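Local coordinates for putative pterin-4-alpha-carbinolamine dehydratase (Brucella melitensis, PDB 3JST), which probably catalyses the dehydration of 4a-hydroxytetrahydrobiopterin to 6,7-dihydrobiopterin, releasing water, at residues Leu6-Ser9 with Glu10-Ala14; Phe36-Phe39 with Ser40-Phe43. All blocks are in the same frame, centred on the assembly; numbering follows the deposited sequence.

Contact 1: residues Leu6-Ser9 with Glu10-Ala14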
# COMPACT_ATOMS: atom_id res chain seq x y z
N LEU A 6 12.93 -4.88 -4.37
CA LEU A 6 12.59 -5.96 -5.28
C LEU A 6 12.96 -5.62 -6.72
O LEU A 6 12.94 -4.45 -7.11
CB LEU A 6 11.09 -6.26 -5.22
CG LEU A 6 10.50 -6.77 -3.90
CD1 LEU A 6 9.03 -7.13 -4.09
CD2 LEU A 6 11.28 -7.97 -3.38
N THR A 7 13.31 -6.64 -7.49
CA THR A 7 13.41 -6.51 -8.95
C THR A 7 11.99 -6.38 -9.53
O THR A 7 11.01 -6.66 -8.83
CB THR A 7 14.07 -7.75 -9.59
OG1 THR A 7 13.24 -8.90 -9.37
CG2 THR A 7 15.45 -8.00 -9.01
N GLU A 8 11.87 -5.97 -10.79
CA GLU A 8 10.54 -5.85 -11.39
C GLU A 8 9.81 -7.20 -11.42
O GLU A 8 8.61 -7.26 -11.15
CB GLU A 8 10.58 -5.23 -12.80
CG GLU A 8 9.20 -4.67 -13.22
CD GLU A 8 9.19 -4.01 -14.59
OE1 GLU A 8 10.28 -3.79 -15.18
OE2 GLU A 8 8.08 -3.70 -15.09
N SER A 9 10.54 -8.28 -11.71
CA SER A 9 9.95 -9.63 -11.70
C SER A 9 9.44 -10.02 -10.31
O SER A 9 8.32 -10.50 -10.19
CB SER A 9 10.95 -10.68 -12.19
OG SER A 9 11.28 -10.45 -13.55
N GLU A 10 10.25 -9.80 -9.28
CA GLU A 10 9.85 -10.07 -7.89
C GLU A 10 8.64 -9.23 -7.49
O GLU A 10 7.73 -9.71 -6.82
CB GLU A 10 11.01 -9.77 -6.93
CG GLU A 10 12.14 -10.80 -6.99
CD GLU A 10 13.39 -10.36 -6.24
OE1 GLU A 10 13.55 -9.15 -5.97
OE2 GLU A 10 14.23 -11.23 -5.92
N MET A 11 8.63 -7.97 -7.92
CA MET A 11 7.50 -7.09 -7.67
C MET A 11 6.24 -7.64 -8.35
O MET A 11 5.19 -7.75 -7.73
CB MET A 11 7.82 -5.69 -8.16
CG MET A 11 6.82 -4.64 -7.76
SD MET A 11 7.05 -3.09 -8.66
CE MET A 11 8.82 -2.87 -8.55
N ASN A 12 6.35 -8.00 -9.63
CA ASN A 12 5.23 -8.60 -10.37
C ASN A 12 4.71 -9.85 -9.69
O ASN A 12 3.49 -10.04 -9.58
CB ASN A 12 5.64 -8.92 -11.81
CG ASN A 12 5.88 -7.68 -12.65
OD1 ASN A 12 5.40 -6.60 -12.32
ND2 ASN A 12 6.63 -7.82 -13.73
N GLU A 13 5.62 -10.70 -9.24
CA GLU A 13 5.24 -11.91 -8.53
C GLU A 13 4.51 -11.59 -7.23
O GLU A 13 3.48 -12.18 -6.93
CB GLU A 13 6.47 -12.79 -8.25
CG GLU A 13 6.14 -14.17 -7.69
CD GLU A 13 5.29 -15.01 -8.62
OE1 GLU A 13 5.34 -14.78 -9.86
OE2 GLU A 13 4.58 -15.92 -8.14
N ALA A 14 5.05 -10.64 -6.47
CA ALA A 14 4.46 -10.25 -5.18
C ALA A 14 3.06 -9.67 -5.35
O ALA A 14 2.20 -9.87 -4.51
CB ALA A 14 5.36 -9.26 -4.45
O HOH W 1 5.73 -4.38 -13.85

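Contact 2: residues Phe36-Phe39 with Ser40-Phe43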
# COMPACT_ATOMS: atom_id res chain seq x y z
N PHE A 36 -14.90 2.93 -1.01
CA PHE A 36 -15.76 2.53 0.09
C PHE A 36 -17.17 3.08 -0.12
O PHE A 36 -17.41 3.82 -1.07
CB PHE A 36 -15.17 3.00 1.41
CG PHE A 36 -13.78 2.48 1.65
CD1 PHE A 36 -13.60 1.19 2.13
CD2 PHE A 36 -12.67 3.25 1.36
CE1 PHE A 36 -12.32 0.70 2.35
CE2 PHE A 36 -11.39 2.76 1.57
CZ PHE A 36 -11.22 1.48 2.07
N LYS A 37 -18.11 2.70 0.73
CA LYS A 37 -19.49 3.14 0.55
C LYS A 37 -19.69 4.59 0.96
O LYS A 37 -20.59 5.26 0.45
CB LYS A 37 -20.47 2.21 1.27
CG LYS A 37 -20.41 2.21 2.80
CD LYS A 37 -21.65 1.51 3.37
CE LYS A 37 -21.40 0.93 4.76
NZ LYS A 37 -20.36 -0.15 4.72
N ASP A 38 -18.86 5.10 1.87
CA ASP A 38 -18.96 6.49 2.33
C ASP A 38 -17.64 6.98 2.94
O ASP A 38 -16.66 6.23 3.01
CB ASP A 38 -20.12 6.65 3.32
CG ASP A 38 -20.06 5.67 4.50
OD1 ASP A 38 -18.98 5.13 4.82
OD2 ASP A 38 -21.11 5.46 5.12
N PHE A 39 -17.62 8.24 3.36
CA PHE A 39 -16.43 8.80 4.00
C PHE A 39 -16.11 8.10 5.32
O PHE A 39 -14.95 7.79 5.59
CB PHE A 39 -16.58 10.31 4.23
CG PHE A 39 -15.45 10.91 5.01
CD1 PHE A 39 -14.21 11.12 4.41
CD2 PHE A 39 -15.62 11.26 6.34
CE1 PHE A 39 -13.16 11.66 5.13
CE2 PHE A 39 -14.58 11.82 7.07
CZ PHE A 39 -13.34 12.01 6.46
N SER A 40 -17.13 7.85 6.14
CA SER A 40 -16.93 7.22 7.45
C SER A 40 -16.14 5.91 7.34
O SER A 40 -15.20 5.69 8.10
CB SER A 40 -18.28 6.99 8.15
OG SER A 40 -18.12 6.28 9.37
N THR A 41 -16.53 5.07 6.39
CA THR A 41 -15.86 3.79 6.17
C THR A 41 -14.43 3.99 5.66
O THR A 41 -13.51 3.31 6.12
CB THR A 41 -16.67 2.91 5.18
OG1 THR A 41 -18.02 2.81 5.62
CG2 THR A 41 -16.08 1.50 5.08
N ALA A 42 -14.26 4.92 4.72
CA ALA A 42 -12.93 5.28 4.23
C ALA A 42 -12.02 5.79 5.36
O ALA A 42 -10.84 5.45 5.41
CB ALA A 42 -13.03 6.34 3.13
N PHE A 43 -12.58 6.61 6.24
CA PHE A 43 -11.81 7.15 7.36
C PHE A 43 -11.42 6.06 8.36
O PHE A 43 -10.31 6.07 8.89
CB PHE A 43 -12.56 8.27 8.07
CG PHE A 43 -11.80 8.86 9.22
CD1 PHE A 43 -10.59 9.50 9.01
CD2 PHE A 43 -12.28 8.76 10.52
CE1 PHE A 43 -9.87 10.04 10.07
CE2 PHE A 43 -11.57 9.29 11.58
CZ PHE A 43 -10.36 9.93 11.35

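Contact 1: residues Leu6-Ser9 with Glu10-Ala14
Thr-7 and Glu-10 exchange bonds in a capping box that opens helix 8-16, each side chain taking the other's backbone N-H. Glu-10 N gives its hydrogen to Thr-7 OG1 over 3.1 Å, nearly straight. In return Thr-7 N donates to Glu-10 OE1 at 2.9 Å, arriving on the anti side of the carboxylate and 32° out of its plane. Thr-7 can cap because its chi1 of 64° sets OG1 between its own N and carbonyl carbon, facing into the first turn; the Glu-10 chain runs extended back past that hydroxyl. Leu-6 flanks the box: its CD2 lies 3.6 Å from Glu-10 OE1, so the bonded carboxylate oxygen is screened on that side by a methyl group. Leu-6 and Met-11 form the hydrophobic staple across the cap, CB to CB 4.4 Å, and Leu-6 CD1 adds packing on Ala-14 CB at 4.3 Å. Behind these side chains the regular helix ladder begins with Met-11 N to Thr-7 O and continues with Asn-12 N to Glu-8 O. Further out, Leu-6 pairs by backbone with Val-81, while Met-11 packs on Lys-23, Glu-28 and Val-81. Glu-8 and Asn-12, one turn apart, hold carboxylate and amide planes 63° to each other, and a single water links them, donating to both Glu-8 OE2 and Asn-12 OD1 at 2.7 Å each.

Contact 2: residues Phe36-Phe39 with Ser40-Phe43
Asp-38 OD1 is gripped twice by Thr-41, through the hydroxyl and through the backbone N-H, at the N-cap of helix 39-56. Thr-41 OG1 donates over 2.6 Å on the syn side of the carboxylate, 25° out of its plane. Thr-41 N comes nearly in line with the C-O bond, 2.9 Å from the same OD1, and the two donors approach from opposite faces of that plane. A chi1 of 54° tucks the Asp-38 carboxylate back over the helix start, where OD1 meets both. Ala-42 N then bonds to Asp-38 O at 3.2 Å, and Phe-43 N to Phe-39 O at 2.7 Å. On the inner side the Phe-36 ring lies against the first turn: CD2 is 3.6 Å from Ala-42 CB, and CD1 touches Thr-41 CG2. Phe-36 also meets the Phe-45 ring and Val-69 of strand 68-73. On the exposed side Phe-39 and Phe-43 run side by side, with Phe-43 CB 4.1 Å above one face of the Phe-39 ring, toward its rim. Two donors on one carboxylate oxygen, together with the helix N-terminus, would probably stabilise Asp-38 as the anion and limit the rotation of its carboxylate.

In the fold
Both contacts are N-terminal helix caps, at distant ends of this small alpha+beta chain: their centres are 31 Å apart, on opposite sides of the chain's centre, and their nearest atoms stay about 19 Å from each other. Contact 1 comes first and starts helix 8-16, which leads to edge strand 22-23. Contact 2 follows strand 30-35 and turns the chain into helix 39-56. The four-stranded antiparallel sheet connects them: contact 1 touches strand 22-23 at one edge, whereas contact 2 packs on strands 68-73 and 61-65, the latter the other edge. Each fixes where a helix begins beside the sheet.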